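Local structure of bifunctional enzyme IspD/IspF (Campylobacter jejuni, 1W55) at residues Glu3-Met8 with Ile87-Val92; Ile303-Met308 with Val357-Asn362; Ala320-Ile325 with Arg335-Ala340. The protein catalyses two steps of the non-mevalonate isoprenoid route: it transfers a cytidylyl group from CTP to methylerythritol phosphate, and cyclises the phosphorylated product with release of CMP. One frame throughout, in Å; residues are numbered along the deposited sequence.

Interaction 1 (Glu3-Met8 with Ile87-Val92)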
# COMPACT_ATOMS: atom_id res chain seq x y z
N GLU A 3 -18.69 -17.29 35.82
CA GLU A 3 -18.99 -16.69 34.52
C GLU A 3 -19.27 -15.18 34.50
O GLU A 3 -19.52 -14.55 35.54
CB GLU A 3 -20.09 -17.47 33.79
CG GLU A 3 -19.52 -18.40 32.73
CD GLU A 3 -20.21 -18.27 31.38
OE1 GLU A 3 -21.17 -19.03 31.13
OE2 GLU A 3 -19.76 -17.43 30.57
N MET A 4 -19.21 -14.64 33.29
CA MET A 4 -19.24 -13.21 33.04
C MET A 4 -20.27 -12.88 31.98
O MET A 4 -20.40 -13.59 30.98
CB MET A 4 -17.86 -12.76 32.57
CG MET A 4 -17.64 -11.25 32.54
SD MET A 4 -15.92 -10.82 32.35
CE MET A 4 -15.48 -11.64 30.80
N SER A 5 -21.02 -11.80 32.22
CA SER A 5 -21.93 -11.22 31.23
C SER A 5 -21.35 -9.90 30.71
O SER A 5 -20.35 -9.42 31.22
CB SER A 5 -23.31 -11.00 31.84
OG SER A 5 -23.92 -12.22 32.22
N LEU A 6 -21.98 -9.34 29.68
CA LEU A 6 -21.52 -8.09 29.09
C LEU A 6 -22.66 -7.08 29.04
O LEU A 6 -23.77 -7.41 28.59
CB LEU A 6 -20.94 -8.34 27.68
CG LEU A 6 -20.52 -7.10 26.85
CD1 LEU A 6 -19.32 -6.40 27.48
CD2 LEU A 6 -20.23 -7.45 25.38
N ILE A 7 -22.39 -5.87 29.53
CA ILE A 7 -23.31 -4.74 29.34
C ILE A 7 -22.63 -3.68 28.47
O ILE A 7 -21.59 -3.12 28.84
CB ILE A 7 -23.76 -4.12 30.68
CG1 ILE A 7 -24.52 -5.15 31.54
CG2 ILE A 7 -24.62 -2.87 30.43
CD1 ILE A 7 -24.84 -4.64 32.97
N MET A 8 -23.23 -3.43 27.31
CA MET A 8 -22.78 -2.35 26.43
C MET A 8 -23.63 -1.12 26.68
O MET A 8 -24.86 -1.17 26.58
CB MET A 8 -22.86 -2.77 24.95
CG MET A 8 -21.97 -3.97 24.57
SD MET A 8 -20.20 -3.73 24.87
CE MET A 8 -19.83 -2.33 23.78
N ILE A 87 -28.69 -9.21 34.97
CA ILE A 87 -27.49 -10.02 35.13
C ILE A 87 -27.53 -10.85 36.41
O ILE A 87 -27.84 -10.33 37.48
CB ILE A 87 -26.21 -9.12 35.14
CG1 ILE A 87 -26.21 -8.15 33.95
CG2 ILE A 87 -24.93 -9.97 35.22
CD1 ILE A 87 -26.26 -8.82 32.58
N ASP A 88 -27.22 -12.14 36.29
CA ASP A 88 -27.13 -13.01 37.47
C ASP A 88 -25.81 -13.79 37.56
O ASP A 88 -25.66 -14.64 38.43
CB ASP A 88 -28.36 -13.93 37.61
CG ASP A 88 -28.55 -14.87 36.42
OD1 ASP A 88 -27.55 -15.33 35.83
OD2 ASP A 88 -29.68 -15.21 36.01
N SER A 89 -24.88 -13.50 36.66
CA SER A 89 -23.54 -14.09 36.71
C SER A 89 -22.70 -13.35 37.74
O SER A 89 -22.96 -12.18 38.04
CB SER A 89 -22.87 -14.08 35.33
OG SER A 89 -22.57 -12.75 34.88
N GLU A 90 -21.68 -14.03 38.29
CA GLU A 90 -20.79 -13.45 39.30
C GLU A 90 -20.09 -12.17 38.82
O GLU A 90 -19.91 -11.22 39.59
CB GLU A 90 -19.74 -14.47 39.74
CG GLU A 90 -19.05 -14.10 41.06
CD GLU A 90 -17.89 -15.02 41.45
OE1 GLU A 90 -17.74 -16.11 40.86
OE2 GLU A 90 -17.13 -14.64 42.37
N PHE A 91 -19.67 -12.18 37.56
CA PHE A 91 -18.94 -11.05 37.00
C PHE A 91 -19.70 -10.39 35.87
O PHE A 91 -20.52 -11.03 35.19
CB PHE A 91 -17.56 -11.49 36.52
CG PHE A 91 -16.69 -12.03 37.61
CD1 PHE A 91 -16.60 -13.41 37.82
CD2 PHE A 91 -15.98 -11.17 38.44
CE1 PHE A 91 -15.80 -13.93 38.84
CE2 PHE A 91 -15.18 -11.67 39.47
CZ PHE A 91 -15.09 -13.06 39.67
N VAL A 92 -19.44 -9.10 35.69
CA VAL A 92 -20.00 -8.36 34.57
C VAL A 92 -18.94 -7.45 33.97
O VAL A 92 -18.27 -6.68 34.67
CB VAL A 92 -21.29 -7.58 34.96
CG1 VAL A 92 -21.01 -6.52 36.02
CG2 VAL A 92 -21.95 -6.96 33.72
O HOH W 1 -26.31 -12.95 33.46

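Interaction 2 (Ile303-Met308 with Val357-Asn362)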
# COMPACT_ATOMS: atom_id res chain seq x y z
N ILE A 303 -32.54 13.14 -6.01
CA ILE A 303 -33.98 13.08 -5.99
C ILE A 303 -34.49 13.20 -7.43
O ILE A 303 -34.05 14.07 -8.18
CB ILE A 303 -34.54 14.25 -5.16
CG1 ILE A 303 -34.30 14.00 -3.67
CG2 ILE A 303 -36.04 14.49 -5.45
CD1 ILE A 303 -34.19 15.29 -2.87
N ASP A 304 -35.40 12.30 -7.80
CA ASP A 304 -36.10 12.44 -9.08
C ASP A 304 -37.59 12.27 -8.88
O ASP A 304 -38.04 11.39 -8.13
CB ASP A 304 -35.57 11.48 -10.14
CG ASP A 304 -36.06 11.83 -11.54
OD1 ASP A 304 -36.33 13.02 -11.82
OD2 ASP A 304 -36.22 10.97 -12.42
N ILE A 305 -38.35 13.13 -9.54
CA ILE A 305 -39.78 13.29 -9.28
C ILE A 305 -40.55 13.28 -10.58
O ILE A 305 -40.09 13.81 -11.59
CB ILE A 305 -40.04 14.60 -8.47
CG1 ILE A 305 -39.50 14.43 -7.03
CG2 ILE A 305 -41.54 14.94 -8.42
CD1 ILE A 305 -39.43 15.72 -6.22
N CYS A 306 -41.72 12.65 -10.55
CA CYS A 306 -42.66 12.76 -11.63
C CYS A 306 -44.02 13.22 -11.11
O CYS A 306 -44.65 12.55 -10.30
CB CYS A 306 -42.81 11.45 -12.40
SG CYS A 306 -43.83 11.72 -13.88
N VAL A 307 -44.43 14.40 -11.57
CA VAL A 307 -45.73 14.95 -11.21
C VAL A 307 -46.68 14.53 -12.32
O VAL A 307 -46.40 14.73 -13.50
CB VAL A 307 -45.72 16.50 -11.13
CG1 VAL A 307 -47.12 17.03 -10.79
CG2 VAL A 307 -44.68 17.01 -10.11
N MET A 308 -47.79 13.92 -11.93
CA MET A 308 -48.82 13.55 -12.89
C MET A 308 -50.00 14.49 -12.71
O MET A 308 -50.70 14.47 -11.69
CB MET A 308 -49.20 12.08 -12.72
CG MET A 308 -47.97 11.14 -12.80
SD MET A 308 -48.02 9.66 -11.73
CE MET A 308 -49.58 9.16 -11.94
N VAL A 357 -48.05 12.39 -7.41
CA VAL A 357 -46.61 12.62 -7.50
C VAL A 357 -45.83 11.34 -7.18
O VAL A 357 -46.01 10.73 -6.11
CB VAL A 357 -46.15 13.79 -6.59
CG1 VAL A 357 -44.65 13.99 -6.71
CG2 VAL A 357 -46.90 15.12 -6.95
N LEU A 358 -44.99 10.92 -8.12
CA LEU A 358 -44.05 9.82 -7.91
C LEU A 358 -42.66 10.38 -7.61
O LEU A 358 -42.14 11.21 -8.37
CB LEU A 358 -44.00 8.92 -9.15
CG LEU A 358 -42.97 7.77 -9.13
CD1 LEU A 358 -43.38 6.69 -8.11
CD2 LEU A 358 -42.76 7.17 -10.53
N SER A 359 -42.06 9.92 -6.51
CA SER A 359 -40.71 10.32 -6.10
C SER A 359 -39.78 9.12 -6.00
O SER A 359 -40.18 8.05 -5.57
CB SER A 359 -40.73 11.03 -4.74
OG SER A 359 -41.56 12.18 -4.76
N SER A 360 -38.52 9.33 -6.40
CA SER A 360 -37.45 8.36 -6.18
C SER A 360 -36.25 9.05 -5.56
O SER A 360 -35.87 10.16 -5.95
CB SER A 360 -37.01 7.65 -7.47
OG SER A 360 -38.12 7.21 -8.22
N VAL A 361 -35.62 8.34 -4.64
CA VAL A 361 -34.51 8.87 -3.87
C VAL A 361 -33.44 7.76 -3.75
O VAL A 361 -33.77 6.57 -3.73
CB VAL A 361 -35.10 9.29 -2.51
CG1 VAL A 361 -34.25 8.88 -1.34
CG2 VAL A 361 -35.48 10.76 -2.53
N ASN A 362 -32.17 8.15 -3.73
CA ASN A 362 -31.08 7.25 -3.39
C ASN A 362 -30.38 7.83 -2.16
O ASN A 362 -30.06 9.02 -2.12
CB ASN A 362 -30.10 7.09 -4.56
CG ASN A 362 -30.38 5.85 -5.41
OD1 ASN A 362 -31.31 5.09 -5.14
ND2 ASN A 362 -29.56 5.63 -6.43

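Interaction 3 (Ala320-Ile325 with Arg335-Ala340). With C (cytidine-5'-monophosphate), chain C.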
# COMPACT_ATOMS: atom_id res chain seq x y z
N ALA A 320 -37.42 26.44 -10.09
CA ALA A 320 -37.70 26.99 -8.77
C ALA A 320 -38.05 25.90 -7.73
O ALA A 320 -37.61 25.97 -6.58
CB ALA A 320 -38.83 28.04 -8.87
N MET A 321 -38.85 24.91 -8.12
CA MET A 321 -39.17 23.77 -7.25
C MET A 321 -37.90 23.01 -6.84
O MET A 321 -37.68 22.73 -5.65
CB MET A 321 -40.13 22.81 -7.95
CG MET A 321 -41.56 23.34 -8.04
SD MET A 321 -42.66 22.35 -9.07
CE MET A 321 -42.94 21.12 -8.05
N GLN A 322 -37.06 22.71 -7.83
CA GLN A 322 -35.77 22.06 -7.62
C GLN A 322 -34.89 22.86 -6.67
O GLN A 322 -34.25 22.29 -5.77
CB GLN A 322 -35.05 21.88 -8.97
CG GLN A 322 -35.63 20.72 -9.78
CD GLN A 322 -35.22 20.69 -11.26
OE1 GLN A 322 -35.96 20.16 -12.09
NE2 GLN A 322 -34.05 21.24 -11.59
N SER A 323 -34.87 24.17 -6.86
CA SER A 323 -34.03 25.05 -6.05
C SER A 323 -34.55 25.17 -4.61
O SER A 323 -33.77 25.19 -3.65
CB SER A 323 -33.87 26.42 -6.73
OG SER A 323 -33.40 27.39 -5.80
N ASN A 324 -35.87 25.25 -4.45
CA ASN A 324 -36.47 25.27 -3.11
C ASN A 324 -36.29 23.95 -2.32
O ASN A 324 -36.02 23.98 -1.11
CB ASN A 324 -37.95 25.65 -3.19
CG ASN A 324 -38.49 26.24 -1.88
OD1 ASN A 324 -37.80 27.02 -1.20
ND2 ASN A 324 -39.71 25.87 -1.52
N ILE A 325 -36.42 22.81 -3.00
CA ILE A 325 -36.08 21.51 -2.40
C ILE A 325 -34.62 21.47 -1.97
O ILE A 325 -34.31 20.98 -0.89
CB ILE A 325 -36.37 20.31 -3.37
CG1 ILE A 325 -37.87 20.13 -3.61
CG2 ILE A 325 -35.76 18.99 -2.82
CD1 ILE A 325 -38.20 19.30 -4.89
N ARG A 335 -28.59 17.86 -7.76
CA ARG A 335 -29.05 16.57 -7.25
C ARG A 335 -30.58 16.40 -7.25
O ARG A 335 -31.07 15.36 -6.83
CB ARG A 335 -28.54 16.34 -5.83
CG ARG A 335 -27.05 16.19 -5.74
CD ARG A 335 -26.52 16.15 -4.33
NE ARG A 335 -25.06 16.01 -4.37
CZ ARG A 335 -24.41 14.89 -4.71
NH1 ARG A 335 -25.07 13.77 -5.03
NH2 ARG A 335 -23.08 14.90 -4.72
N ILE A 336 -31.31 17.43 -7.70
CA ILE A 336 -32.78 17.45 -7.66
C ILE A 336 -33.33 17.60 -9.07
O ILE A 336 -32.89 18.48 -9.82
CB ILE A 336 -33.34 18.66 -6.82
CG1 ILE A 336 -32.49 18.97 -5.57
CG2 ILE A 336 -34.82 18.47 -6.51
CD1 ILE A 336 -32.42 17.88 -4.55
N ASN A 337 -34.33 16.79 -9.40
CA ASN A 337 -34.98 16.88 -10.71
C ASN A 337 -36.49 16.69 -10.60
O ASN A 337 -36.96 15.74 -9.97
CB ASN A 337 -34.39 15.86 -11.68
CG ASN A 337 -34.75 16.16 -13.13
OD1 ASN A 337 -34.16 17.04 -13.76
ND2 ASN A 337 -35.71 15.41 -13.66
N VAL A 338 -37.24 17.59 -11.22
CA VAL A 338 -38.70 17.50 -11.20
C VAL A 338 -39.22 17.42 -12.62
O VAL A 338 -38.91 18.27 -13.45
CB VAL A 338 -39.33 18.71 -10.46
CG1 VAL A 338 -40.86 18.65 -10.50
CG2 VAL A 338 -38.84 18.76 -9.00
N LYS A 339 -40.01 16.38 -12.89
CA LYS A 339 -40.59 16.15 -14.21
C LYS A 339 -42.10 16.19 -14.11
O LYS A 339 -42.65 16.16 -13.01
CB LYS A 339 -40.15 14.78 -14.77
CG LYS A 339 -38.65 14.50 -14.63
CD LYS A 339 -38.24 13.22 -15.36
CE LYS A 339 -38.85 11.97 -14.72
NZ LYS A 339 -38.68 11.92 -13.23
N ALA A 340 -42.78 16.24 -15.25
CA ALA A 340 -44.24 16.22 -15.26
C ALA A 340 -44.79 15.52 -16.49
O ALA A 340 -44.15 15.51 -17.53
CB ALA A 340 -44.79 17.66 -15.16
OP3 C C . -46.45 14.05 -22.10
P C C . -47.46 15.15 -22.08
OP1 C C . -48.51 14.98 -21.03
OP2 C C . -48.02 15.41 -23.45
O5' C C . -46.64 16.46 -21.66
C5' C C . -45.62 17.00 -22.48
C4' C C . -44.65 17.82 -21.64
O4' C C . -45.30 18.89 -20.94
C3' C C . -43.94 17.03 -20.53
O3' C C . -42.77 16.36 -21.01
C2' C C . -43.59 18.11 -19.52
O2' C C . -42.42 18.80 -19.94
C1' C C . -44.70 19.13 -19.66
N1 C C . -45.74 19.15 -18.61
C2 C C . -45.70 20.12 -17.58
O2 C C . -44.76 20.93 -17.53
N3 C C . -46.68 20.17 -16.64
C4 C C . -47.71 19.29 -16.66
N4 C C . -48.69 19.34 -15.72
C5 C C . -47.76 18.32 -17.65
C6 C C . -46.76 18.27 -18.63
O HOH W 2 -36.91 19.69 -14.54
O HOH W 3 -33.37 19.91 -14.09

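Interaction 1 (Glu3-Met8 with Ile87-Val92)
Ser-5 and Ser-89 turn their hydroxyls toward one another where the parallel strands 4-9 and 91-96 of the IspD cytidylyltransferase domain begin to pair, OG to OG 3.0 Å. Adjacent parallel strands flanked by helices form the alpha/beta core of this GT-A-like nucleotidyltransferase domain. The OG of Ser-89 is wedged between its own backbone N and carbonyl carbon (chi1 68°), and from there it donates to Phe-91 O at 2.7 Å. That carbonyl also accepts a hydrogen bond from Ser-5 N at 3.1 Å, the donor tilted 34° from the carbonyl plane, while Phe-91 N reaches back to Glu-3 O. Two donors thus grip one carbonyl just where the strands come together.

Beyond the serines, on the same face of the sheet, the contact turns apolar. Ile-7 slants across Val-92 and Ile-87, its CD1 3.8 Å from Val-92 CG2, while the CD1 of Ile-87 rests on Ser-5 CB. Branched residues suit this face because helices 76-84 and 153-159 pack over it, bringing Leu-84 and Leu-156. On the other face Met-4 and Phe-91 cross at about a right angle and meet through CG and CB, 4.0 Å apart; the remainder of the methionine leads away toward Tyr-45 and Phe-47.

A water bonded to Ser-5 OG at 2.8 Å also accepts a hydrogen bond from Asp-88 N, tying the loop before strand 91-96 to the strand beside it. The serine hydroxyls and the water add polar links to the two backbone bonds where the pairing starts: Ser-89 OG is bonded to Phe-91 O, and Ser-5 OG to the water.

Interaction 2 (Ile303-Met308 with Val357-Asn362)
Ile-303 and Val-361 lie side by side at one end of an antiparallel strand pair in the mixed sheet of the IspF domain, the strands running at 171° to each other. Strand 298-308 is here flanked by strand 354-365.

Four backbone hydrogen bonds join them in two reciprocal pairs. Asp-304 and Ser-360 exchange N-H and C=O, and Cys-306 and Leu-358 do likewise, with Cys-306 N to Leu-358 O at 2.6 Å. All four are nearly straight. CA-H...O contacts fill the intervals, such as Ile-305 CA to Leu-358 O at 3.3 Å.

Apolar contacts gather on the face of Ile-303, Ile-305, Val-307, Val-357 and Val-361. Ile-303 CG1 touches Val-361 CG2 at 3.6 Å. Ile-305 places CG2 anti to its backbone N, and this branch meets Val-357 CG1 at 3.7 Å; its CG1 passes Ser-359 OG, a hydroxyl bonded to Ser-252 OG. Beta-branched residues favour extended backbone and offer broad surfaces to helices 248-260 and 318-329, which cover this face.

The reverse face, with Asp-304, Cys-306, Leu-358 and Ser-360, is more mixed and looks toward other subunits. Asp-304 divides its carboxylate: OD2 forms a salt bridge with Lys-339 and also accepts a hydrogen bond from Asn-214 N of a second subunit, while OD1 accepts one from Asn-337 ND2. Ser-360 OG bonds Asn-214 ND2 of that subunit, and Leu-358 packs on its counterparts in two other subunits. At the strand's end Met-308 lines the geranyl diphosphate pocket. Within its own strand, Asp-304 OD1 also takes a weak, bent bond from Ile-305 N, 3.0 Å long with 127° at the hydrogen.

Interaction 3 (Ala320-Ile325 with Arg335-Ala340)
Helix 318-329 runs over strand 336-341 with its local axis 7.7 Å from the strand's and their directions 144° apart, the return half of a beta-alpha-beta unit, with Gln-322 nearest Ile-336. Gln-322 extends beyond CG obliquely across the strand, and its CG rests 3.8 Å from Val-338 CG2. At its end OE1 accepts a hydrogen bond from Val-338 N at 3.0 Å; the donor stands 36° out of the amide's carbonyl plane, above it instead of on a lone pair. A water donates to both OE1 and Val-338 O, each at 2.7 Å. A second water accepts from NE2 and may donate to Asn-337 OD1, which also accepts a hydrogen bond from Gly-264 N of a second subunit. Glutamine suits this place because its long apolar stem packs while its amide serves a strand edge.

Ile-325 supplies the aliphatic part. Its CG2 and CD1 both meet Ile-336 CG2 at 3.8 Å, the two side chains slanting across each other, and CD1 also approaches Val-338 CG2. Met-321, bent at its last torsion (76°), brings CE to Val-338 CG1 at 4.1 Å. Beyond this packing, Ala-340 sets CB 3.5 Å from N3 of the bound cytidine monophosphate.

The chemistry is thus divided: aliphatic branches seal helix to sheet, the Gln-322 amide and one water serve the N and O of Val-338, and a second water lies between two side-chain amides.

How the interactions relate
All three contacts are buried, but they serve two catalytic domains. Interaction 1 stands alone in the cytidylyltransferase part, about 50 Å between centres from interaction 2 and 54 Å from interaction 3; no other subunit touches it. Interactions 2 and 3 share one sheet, their centres 10 Å apart: strands 298-308 and 336-341 are neighbours, interaction 3 is nested within the loop that interaction 2 closes, and Ile-303 CD1 packs on Ile-336 CD1. Both also reach a second subunit. Interaction 1 adds serine hydroxyls to parallel pairing, interaction 2 relies on regular antiparallel backbone bonds, and interaction 3, joining helix to strand, substitutes side-chain packing and a glutamine amide.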